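PDB 3EW1: rhizavidin from Rhizobium etli, which binds biotin with high affinity as a dimeric member of the avidin family. Local coordinates for residues Gly24-Ile29 and Val42-Gly47; Ser38-Asn43 and Pro54-Gly59; Phe65-Val70 and Gly84-Ala89. All coordinates share one frame; numbering follows the deposited sequence. Where two conformers were deposited one is given.

Contact 1. Residues Gly24-Ile29 and Val42-Gly47; sequences GSTMII and VNRAQG
Thr-26 and Val-42 form an antiparallel hydrogen-bonded pair, with Thr-26 N giving to Val-42 O and Val-42 N giving to Thr-26 O at 2.7 Å. This pair ends the ladder between strands 26-31 and 36-42 of the avidin barrel, at the point where residues 43-47 run on as loop. Beyond it, every bond across the contact involves a side chain. Arg-44 stretches its chain past Gly-24, and NH1 gives two hydrogen bonds: one to Thr-26 OG1 at 2.8 Å, nearly straight and in the guanidinium plane, and one to Gly-24 O at 3.1 Å, more bent. Thr-26 OG1 can meet it because it sits between the backbone N and the carbonyl carbon (chi1 54°). Val-42 CG1 lies over one face of the guanidinium, near its rim. With an alanine in place of this arginine, Gly-24 O and Thr-26 OG1 would probably lose their shared donor, and residues 24-26 their guanidinium tie to the loop. On the biotin-site side, Asn-43, a biotin-binding residue, closes an Asx turn through OD1 and Ala-45 N, while its ND2 bonds to Thr-48. Beside it Ser-25 OG accepts the hydrogen of Arg-44 N at 3.0 Å, with an almost linear N-H...O angle of 172°.

Contact 2. Residues Ser38-Asn43 and Pro54-Gly59; sequences SGQYVN and PYPLTG
Tyr-55 O receives the hydrogen of Tyr-41 N at 2.7 Å, in the carbonyl plane, and Gln-40 CA also approaches it in a CA-H...O contact. The return bond, from Tyr-55 N to Tyr-41 O, completes an antiparallel hydrogen-bonded pair, and Leu-57 N adds a bond to Gly-39 O from well above the carbonyl plane. A side chain at Gly-39 would be jammed against the carbonyl O of Ser-38 and would also sit close to Leu-57 CG. The ring of Tyr-41 is directed to the barrel interior with CG anti to the backbone N (chi1 -171°), and its CD2 edge meets Leu-57 CD2 at 4.1 Å. Tyr-55 lies on the same face, its ring edge turned to Tyr-41 O and its hydroxyl bonded to Glu-77 O. On the other face Gln-40 bends at chi2 (-71°), which lays its amide across the proline-rich strand: OE1 comes 3.4 Å from Pro-54 CB, and NE2 is 3.8 Å from Pro-56 CA. One water gives hydrogen bonds to both Gln-40 OE1 and Pro-54 O. Thr-58 OG1 bonds to Thr-58 OG1 of the second subunit. The arrangement is a beta hairpin of the avidin barrel, carrying the biotin-binding Tyr-41 on its inner face.

Contact 3. Residues Phe65-Val70 and Gly84-Ala89; sequences FIAFSV and GWTGYA
Phe-68 and Trp-85 form an antiparallel hydrogen-bonded pair across strands 65-71 and 78-92, and their rings lie nearly parallel, planes at 15°, but offset so strongly that little of one ring covers the other. The Phe-68 ring and the five-membered ring of Trp-85 have centroids 4.6 Å apart. The tightest approach is Phe-68 CE2 to Trp-85 CD2 at 3.3 Å, where the CE2 corner lies over the indole face near its rim. In return Trp-85 CB sits over the Phe-68 face, a CH-pi contact 3.8 Å from the ring centroid and 18° off the normal. Phe-68 reaches this position because CG stands between its backbone N and carbonyl carbon (chi1 58°), bringing the ring back across the neighbouring strand. The six-membered end of the indole is met by Val-70, whose CG2 is 3.5 Å from Trp-85 CZ3 and approaches obliquely.

Trp-85 NE1 is hydrogen-bonded to Asp-119, a biotin-binding residue, which satisfies the buried indole N-H and probably restrains the turn of the ring. Phe-121 meets the indole edge-to-face.

On the opposite sheet face, Phe-65 and Tyr-88 cross at a slant, Phe-65 CD2 resting 3.6 Å from Tyr-88 CB. Between these two aromatic pairs, Ile-66 and Gly-87 exchange two backbone hydrogen bonds, with Ile-66 CG2 lying against the carbonyl of Gly-87. The Phe-65, Ala-67 and Ser-69 face is also covered by the second subunit: Phe-65 packs on its Tyr-106, Ala-67 on its Thr-83, and Ser-69 OG bonds to the Ser-69 OG of that chain. The two strands form a hairpin of the avidin-type antiparallel barrel, with one face in the dimer interface and the other turning Phe-68 and Trp-85 inward beside the biotin site.

How the contacts relate
The three contacts follow the barrel in chain order and all reach its interior. Contacts 1 and 2, with centres 10 Å apart, share Val-42 and Asn-43, and a probable hydrogen bond from Ile-28 N to Gln-40 O (3.0 Å) extends the 26-31/36-42 pairing. Another, from Ser-69 N to Thr-58 O (2.8 Å), joins strands 54-62 and 65-71 and so links contact 2 to contact 3, whose centres lie 12 Å apart. Inside, Met-27 SD touches Phe-68 CE2 at 3.6 Å, and Tyr-41 CE2 meets Trp-85 CZ2 at 3.5 Å. Ser-25 CB lies 3.3 Å from Tyr-41 OH, so biotin-binding Tyr-41 touches both contact 1 and contact 3, while contacts 2 and 3 also border the second subunit.

Contact 1. Residues Gly24-Ile29 and Val42-Gly47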
loop_
_atom_site.group_PDB
_atom_site.type_symbol
_atom_site.label_atom_id
_atom_site.label_comp_id
_atom_site.label_asym_id
_atom_site.label_seq_id
_atom_site.Cartn_x
_atom_site.Cartn_y
_atom_site.Cartn_z
ATOM N N GLY B 24 -14.132 -1.647 14.437
ATOM C CA GLY B 24 -14.399 -3.072 14.514
ATOM C C GLY B 24 -13.872 -3.836 13.316
ATOM O O GLY B 24 -14.002 -5.060 13.240
ATOM N N SER B 25 -13.239 -3.118 12.395
ATOM C CA SER B 25 -12.637 -3.788 11.259
ATOM C C SER B 25 -11.414 -4.556 11.731
ATOM O O SER B 25 -10.770 -4.161 12.714
ATOM C CB SER B 25 -12.274 -2.783 10.177
ATOM O OG SER B 25 -13.459 -2.180 9.682
ATOM N N THR B 26 -11.145 -5.688 11.085
ATOM C CA THR B 26 -9.984 -6.510 11.437
ATOM C C THR B 26 -9.075 -6.762 10.235
ATOM O O THR B 26 -9.506 -6.719 9.049
ATOM C CB THR B 26 -10.419 -7.860 12.047
ATOM O OG1 THR B 26 -11.339 -8.505 11.148
ATOM C CG2 THR B 26 -11.071 -7.657 13.418
ATOM N N MET B 27 -7.800 -6.965 10.518
ATOM C CA MET B 27 -6.903 -7.422 9.501
ATOM C C MET B 27 -5.966 -8.469 10.051
ATOM O O MET B 27 -5.644 -8.457 11.253
ATOM C CB MET B 27 -6.156 -6.267 8.847
ATOM C CG MET B 27 -5.170 -5.569 9.753
ATOM S SD MET B 27 -4.341 -4.220 8.850
ATOM C CE MET B 27 -3.287 -3.558 10.135
ATOM N N ILE B 28 -5.570 -9.391 9.201
ATOM C CA ILE B 28 -4.650 -10.413 9.545
ATOM C C ILE B 28 -3.486 -10.206 8.640
ATOM O O ILE B 28 -3.677 -10.262 7.427
ATOM C CB ILE B 28 -5.249 -11.816 9.320
ATOM C CG1 ILE B 28 -6.428 -11.986 10.280
ATOM C CG2 ILE B 28 -4.146 -12.876 9.541
ATOM C CD1 ILE B 28 -7.236 -13.311 10.208
ATOM N N ILE B 29 -2.296 -9.990 9.185
ATOM C CA ILE B 29 -1.135 -9.667 8.337
ATOM C C ILE B 29 0.036 -10.612 8.539
ATOM O O ILE B 29 0.157 -11.280 9.565
ATOM C CB ILE B 29 -0.648 -8.184 8.448
ATOM C CG1 ILE B 29 -0.016 -7.882 9.817
ATOM C CG2 ILE B 29 -1.784 -7.224 8.076
ATOM C CD1 ILE B 29 0.444 -6.434 9.954
ATOM N N VAL B 42 -11.012 -7.348 6.841
ATOM C CA VAL B 42 -12.471 -7.525 6.944
ATOM C C VAL B 42 -13.055 -6.225 7.482
ATOM O O VAL B 42 -12.784 -5.812 8.625
ATOM C CB VAL B 42 -12.945 -8.740 7.821
ATOM C CG1 VAL B 42 -14.466 -8.857 7.750
ATOM C CG2 VAL B 42 -12.331 -10.041 7.324
ATOM N N ASN B 43 -13.822 -5.556 6.640
ATOM C CA ASN B 43 -14.437 -4.300 6.953
ATOM C C ASN B 43 -15.727 -4.531 7.737
ATOM O O ASN B 43 -16.532 -5.388 7.375
ATOM C CB ASN B 43 -14.716 -3.549 5.651
ATOM C CG ASN B 43 -15.526 -2.321 5.855
ATOM O OD1 ASN B 43 -15.254 -1.513 6.769
ATOM N ND2 ASN B 43 -16.529 -2.125 4.998
ATOM N N ARG B 44 -15.886 -3.768 8.819
ATOM C CA ARG B 44 -17.095 -3.768 9.628
ATOM C C ARG B 44 -17.537 -2.341 9.971
ATOM O O ARG B 44 -18.324 -2.151 10.901
ATOM C CB ARG B 44 -16.876 -4.584 10.904
ATOM C CG ARG B 44 -16.609 -6.032 10.642
ATOM C CD ARG B 44 -16.588 -6.825 11.910
ATOM N NE ARG B 44 -16.224 -8.199 11.611
ATOM C CZ ARG B 44 -14.968 -8.623 11.495
ATOM N NH1 ARG B 44 -13.977 -7.766 11.670
ATOM N NH2 ARG B 44 -14.713 -9.900 11.213
ATOM N N ALA B 45 -17.057 -1.347 9.222
ATOM C CA ALA B 45 -17.407 0.056 9.471
ATOM C C ALA B 45 -18.870 0.288 9.206
ATOM O O ALA B 45 -19.365 0.010 8.124
ATOM C CB ALA B 45 -16.573 0.994 8.638
ATOM N N GLN B 46 -19.554 0.805 10.223
ATOM C CA GLN B 46 -21.010 0.933 10.242
ATOM C C GLN B 46 -21.558 1.595 8.990
ATOM O O GLN B 46 -21.099 2.666 8.611
ATOM C CB GLN B 46 -21.386 1.737 11.499
ATOM C CG GLN B 46 -22.844 2.024 11.730
ATOM C CD GLN B 46 -23.031 2.853 13.013
ATOM O OE1 GLN B 46 -23.372 4.046 12.947
ATOM N NE2 GLN B 46 -22.759 2.231 14.188
ATOM N N GLY B 47 -22.528 0.945 8.346
ATOM C CA GLY B 47 -23.243 1.541 7.218
ATOM C C GLY B 47 -22.518 1.515 5.876
ATOM O O GLY B 47 -23.029 2.055 4.876
#

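Contact 2. Residues Ser38-Asn43 and Pro54-Gly59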
loop_
_atom_site.group_PDB
_atom_site.type_symbol
_atom_site.label_atom_id
_atom_site.label_comp_id
_atom_site.label_asym_id
_atom_site.label_seq_id
_atom_site.Cartn_x
_atom_site.Cartn_y
_atom_site.Cartn_z
ATOM N N SER B 38 1.598 -8.944 3.580
ATOM C CA SER B 38 0.439 -9.538 2.929
ATOM C C SER B 38 -0.642 -9.591 3.990
ATOM O O SER B 38 -0.378 -9.353 5.184
ATOM C CB SER B 38 0.757 -10.942 2.400
ATOM O OG SER B 38 1.651 -10.899 1.282
ATOM N N GLY B 39 -1.860 -9.904 3.575
ATOM C CA GLY B 39 -2.876 -10.218 4.541
ATOM C C GLY B 39 -4.254 -10.099 4.002
ATOM O O GLY B 39 -4.439 -10.061 2.794
ATOM N N GLN B 40 -5.215 -9.998 4.897
ATOM C CA GLN B 40 -6.627 -9.993 4.558
ATOM C C GLN B 40 -7.313 -9.021 5.461
ATOM O O GLN B 40 -7.019 -8.986 6.643
ATOM C CB GLN B 40 -7.249 -11.391 4.701
ATOM C CG GLN B 40 -6.701 -12.426 3.729
ATOM C CD GLN B 40 -7.137 -12.194 2.293
ATOM O OE1 GLN B 40 -8.273 -11.839 2.049
ATOM N NE2 GLN B 40 -6.245 -12.486 1.337
ATOM N N TYR B 41 -8.192 -8.207 4.923
ATOM C CA TYR B 41 -8.865 -7.201 5.705
ATOM C C TYR B 41 -10.370 -7.481 5.683
ATOM O O TYR B 41 -10.950 -7.818 4.626
ATOM C CB TYR B 41 -8.555 -5.832 5.087
ATOM C CG TYR B 41 -9.011 -4.637 5.893
ATOM C CD1 TYR B 41 -10.340 -4.224 5.890
ATOM C CD2 TYR B 41 -8.084 -3.892 6.642
ATOM C CE1 TYR B 41 -10.744 -3.091 6.661
ATOM C CE2 TYR B 41 -8.463 -2.780 7.355
ATOM C CZ TYR B 41 -9.788 -2.390 7.365
ATOM O OH TYR B 41 -10.144 -1.285 8.100
ATOM N N VAL B 42 -11.012 -7.348 6.841
ATOM C CA VAL B 42 -12.471 -7.525 6.944
ATOM C C VAL B 42 -13.055 -6.225 7.482
ATOM O O VAL B 42 -12.784 -5.812 8.625
ATOM C CB VAL B 42 -12.945 -8.740 7.821
ATOM C CG1 VAL B 42 -14.466 -8.857 7.750
ATOM C CG2 VAL B 42 -12.331 -10.041 7.324
ATOM N N ASN B 43 -13.822 -5.556 6.640
ATOM C CA ASN B 43 -14.437 -4.300 6.953
ATOM C C ASN B 43 -15.727 -4.531 7.737
ATOM O O ASN B 43 -16.532 -5.388 7.375
ATOM C CB ASN B 43 -14.716 -3.549 5.651
ATOM C CG ASN B 43 -15.526 -2.321 5.855
ATOM O OD1 ASN B 43 -15.254 -1.513 6.769
ATOM N ND2 ASN B 43 -16.529 -2.125 4.998
ATOM N N PRO B 54 -13.458 -11.256 3.384
ATOM C CA PRO B 54 -12.047 -10.822 3.420
ATOM C C PRO B 54 -11.602 -10.263 2.098
ATOM O O PRO B 54 -11.929 -10.855 1.051
ATOM C CB PRO B 54 -11.268 -12.122 3.734
ATOM C CG PRO B 54 -12.189 -13.252 3.188
ATOM C CD PRO B 54 -13.599 -12.713 3.167
ATOM N N TYR B 55 -10.852 -9.165 2.176
ATOM C CA TYR B 55 -10.262 -8.483 1.014
ATOM C C TYR B 55 -8.744 -8.544 1.118
ATOM O O TYR B 55 -8.193 -8.286 2.180
ATOM C CB TYR B 55 -10.720 -7.041 0.994
ATOM C CG TYR B 55 -12.139 -6.956 0.534
ATOM C CD1 TYR B 55 -13.182 -7.067 1.448
ATOM C CD2 TYR B 55 -12.463 -6.814 -0.835
ATOM C CE1 TYR B 55 -14.524 -7.035 1.044
ATOM C CE2 TYR B 55 -13.804 -6.733 -1.226
ATOM C CZ TYR B 55 -14.827 -6.863 -0.279
ATOM O OH TYR B 55 -16.170 -6.839 -0.573
ATOM N N PRO B 56 -8.055 -8.872 0.019
ATOM C CA PRO B 56 -6.585 -8.925 0.057
ATOM C C PRO B 56 -5.994 -7.580 0.440
ATOM O O PRO B 56 -6.486 -6.502 0.072
ATOM C CB PRO B 56 -6.216 -9.262 -1.411
ATOM C CG PRO B 56 -7.444 -10.035 -1.914
ATOM C CD PRO B 56 -8.592 -9.250 -1.308
ATOM N N LEU B 57 -4.923 -7.654 1.215
ATOM C CA LEU B 57 -4.157 -6.487 1.554
ATOM C C LEU B 57 -2.704 -6.738 1.272
ATOM O O LEU B 57 -2.207 -7.861 1.380
ATOM C CB LEU B 57 -4.421 -6.168 3.024
ATOM C CG LEU B 57 -3.646 -5.995 4.309
ATOM C CD1 LEU B 57 -2.114 -5.799 4.363
ATOM C CD2 LEU B 57 -4.408 -5.014 5.204
ATOM N N THR B 58 -2.019 -5.681 0.879
ATOM C CA THR B 58 -0.587 -5.778 0.604
ATOM C C THR B 58 0.076 -4.496 1.077
ATOM O O THR B 58 -0.552 -3.465 1.128
ATOM C CB THR B 58 -0.370 -6.019 -0.886
ATOM O OG1 THR B 58 1.000 -6.333 -1.136
ATOM C CG2 THR B 58 -0.819 -4.824 -1.628
ATOM N N GLY B 59 1.353 -4.533 1.412
ATOM C CA GLY B 59 1.974 -3.372 2.057
ATOM C C GLY B 59 3.482 -3.532 2.165
ATOM O O GLY B 59 4.049 -4.565 1.719
HETATM O O HOH W 1 2.322 -8.706 -0.391
HETATM O O HOH W 2 -9.909 -12.549 -0.168
#

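Contact 3. Residues Phe65-Val70 and Gly84-Ala89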
loop_
_atom_site.group_PDB
_atom_site.type_symbol
_atom_site.label_atom_id
_atom_site.label_comp_id
_atom_site.label_asym_id
_atom_site.label_seq_id
_atom_site.Cartn_x
_atom_site.Cartn_y
_atom_site.Cartn_z
ATOM N N PHE B 65 7.569 1.857 10.668
ATOM C CA PHE B 65 6.647 2.474 9.708
ATOM C C PHE B 65 6.063 1.487 8.729
ATOM O O PHE B 65 6.704 0.509 8.362
ATOM C CB PHE B 65 7.348 3.621 9.032
ATOM C CG PHE B 65 7.745 4.705 10.021
ATOM C CD1 PHE B 65 9.046 4.788 10.502
ATOM C CD2 PHE B 65 6.806 5.611 10.491
ATOM C CE1 PHE B 65 9.393 5.750 11.433
ATOM C CE2 PHE B 65 7.146 6.600 11.408
ATOM C CZ PHE B 65 8.450 6.670 11.892
ATOM N N ILE B 66 4.807 1.729 8.359
ATOM C CA ILE B 66 4.105 0.766 7.531
ATOM C C ILE B 66 3.150 1.491 6.632
ATOM O O ILE B 66 2.532 2.496 6.983
ATOM C CB ILE B 66 3.327 -0.292 8.403
ATOM C CG1 ILE B 66 2.695 -1.375 7.508
ATOM C CG2 ILE B 66 2.300 0.377 9.326
ATOM C CD1 ILE B 66 2.071 -2.562 8.282
ATOM N N ALA B 67 3.023 0.950 5.431
ATOM C CA ALA B 67 1.982 1.423 4.492
ATOM C C ALA B 67 1.333 0.191 3.892
ATOM O O ALA B 67 2.025 -0.759 3.494
ATOM C CB ALA B 67 2.574 2.349 3.426
ATOM N N PHE B 68 -0.000 0.189 3.790
ATOM C CA PHE B 68 -0.666 -0.968 3.225
ATOM C C PHE B 68 -1.903 -0.536 2.452
ATOM O O PHE B 68 -2.412 0.587 2.610
ATOM C CB PHE B 68 -0.951 -2.052 4.283
ATOM C CG PHE B 68 -1.794 -1.604 5.447
ATOM C CD1 PHE B 68 -1.202 -1.013 6.570
ATOM C CD2 PHE B 68 -3.165 -1.787 5.439
ATOM C CE1 PHE B 68 -1.975 -0.627 7.665
ATOM C CE2 PHE B 68 -3.957 -1.418 6.549
ATOM C CZ PHE B 68 -3.352 -0.822 7.639
ATOM N N SER B 69 -2.410 -1.451 1.640
ATOM C CA SER B 69 -3.383 -1.112 0.557
ATOM C C SER B 69 -4.433 -2.206 0.385
ATOM O O SER B 69 -4.093 -3.402 0.462
ATOM C CB SER B 69 -2.629 -0.991 -0.774
ATOM O OG SER B 69 -1.636 0.024 -0.759
ATOM N N VAL B 70 -5.688 -1.806 0.127
ATOM C CA VAL B 70 -6.783 -2.755 -0.086
ATOM C C VAL B 70 -7.591 -2.220 -1.262
ATOM O O VAL B 70 -7.948 -1.050 -1.278
ATOM C CB VAL B 70 -7.686 -2.894 1.194
ATOM C CG1 VAL B 70 -8.931 -3.696 0.931
ATOM C CG2 VAL B 70 -6.891 -3.521 2.383
ATOM N N GLY B 84 -5.757 3.282 1.063
ATOM C CA GLY B 84 -4.351 3.199 1.361
ATOM C C GLY B 84 -4.199 3.706 2.776
ATOM O O GLY B 84 -4.666 4.803 3.065
ATOM N N TRP B 85 -3.510 2.953 3.629
ATOM C CA TRP B 85 -3.183 3.398 4.982
ATOM C C TRP B 85 -1.689 3.604 5.097
ATOM O O TRP B 85 -0.880 2.831 4.551
ATOM C CB TRP B 85 -3.579 2.357 6.019
ATOM C CG TRP B 85 -5.029 2.001 6.216
ATOM C CD1 TRP B 85 -5.810 2.350 7.302
ATOM C CD2 TRP B 85 -5.823 1.119 5.427
ATOM N NE1 TRP B 85 -7.043 1.754 7.210
ATOM C CE2 TRP B 85 -7.094 1.029 6.046
ATOM C CE3 TRP B 85 -5.590 0.419 4.232
ATOM C CZ2 TRP B 85 -8.126 0.243 5.540
ATOM C CZ3 TRP B 85 -6.633 -0.340 3.716
ATOM C CH2 TRP B 85 -7.879 -0.438 4.377
ATOM N N THR B 86 -1.312 4.618 5.863
ATOM C CA THR B 86 0.107 4.879 6.140
ATOM C C THR B 86 0.197 5.232 7.620
ATOM O O THR B 86 -0.650 5.966 8.096
ATOM C CB THR B 86 0.609 6.053 5.239
ATOM O OG1 THR B 86 0.144 5.875 3.885
ATOM C CG2 THR B 86 2.124 6.122 5.252
ATOM N N GLY B 87 1.208 4.727 8.337
ATOM C CA GLY B 87 1.362 5.070 9.756
ATOM C C GLY B 87 2.515 4.304 10.356
ATOM O O GLY B 87 3.515 4.001 9.692
ATOM N N TYR B 88 2.399 4.043 11.653
ATOM C CA TYR B 88 3.506 3.449 12.397
ATOM C C TYR B 88 2.999 2.628 13.572
ATOM O O TYR B 88 1.886 2.829 14.027
ATOM C CB TYR B 88 4.413 4.570 12.913
ATOM C CG TYR B 88 3.658 5.640 13.716
ATOM C CD1 TYR B 88 3.076 6.753 13.089
ATOM C CD2 TYR B 88 3.490 5.513 15.113
ATOM C CE1 TYR B 88 2.359 7.713 13.843
ATOM C CE2 TYR B 88 2.788 6.451 15.854
ATOM C CZ TYR B 88 2.243 7.546 15.230
ATOM O OH TYR B 88 1.573 8.468 15.987
ATOM N N ALA B 89 3.815 1.676 14.002
ATOM C CA ALA B 89 3.560 0.858 15.201
ATOM C C ALA B 89 4.125 1.557 16.429
ATOM O O ALA B 89 5.220 2.115 16.362
ATOM C CB ALA B 89 4.203 -0.510 15.058
#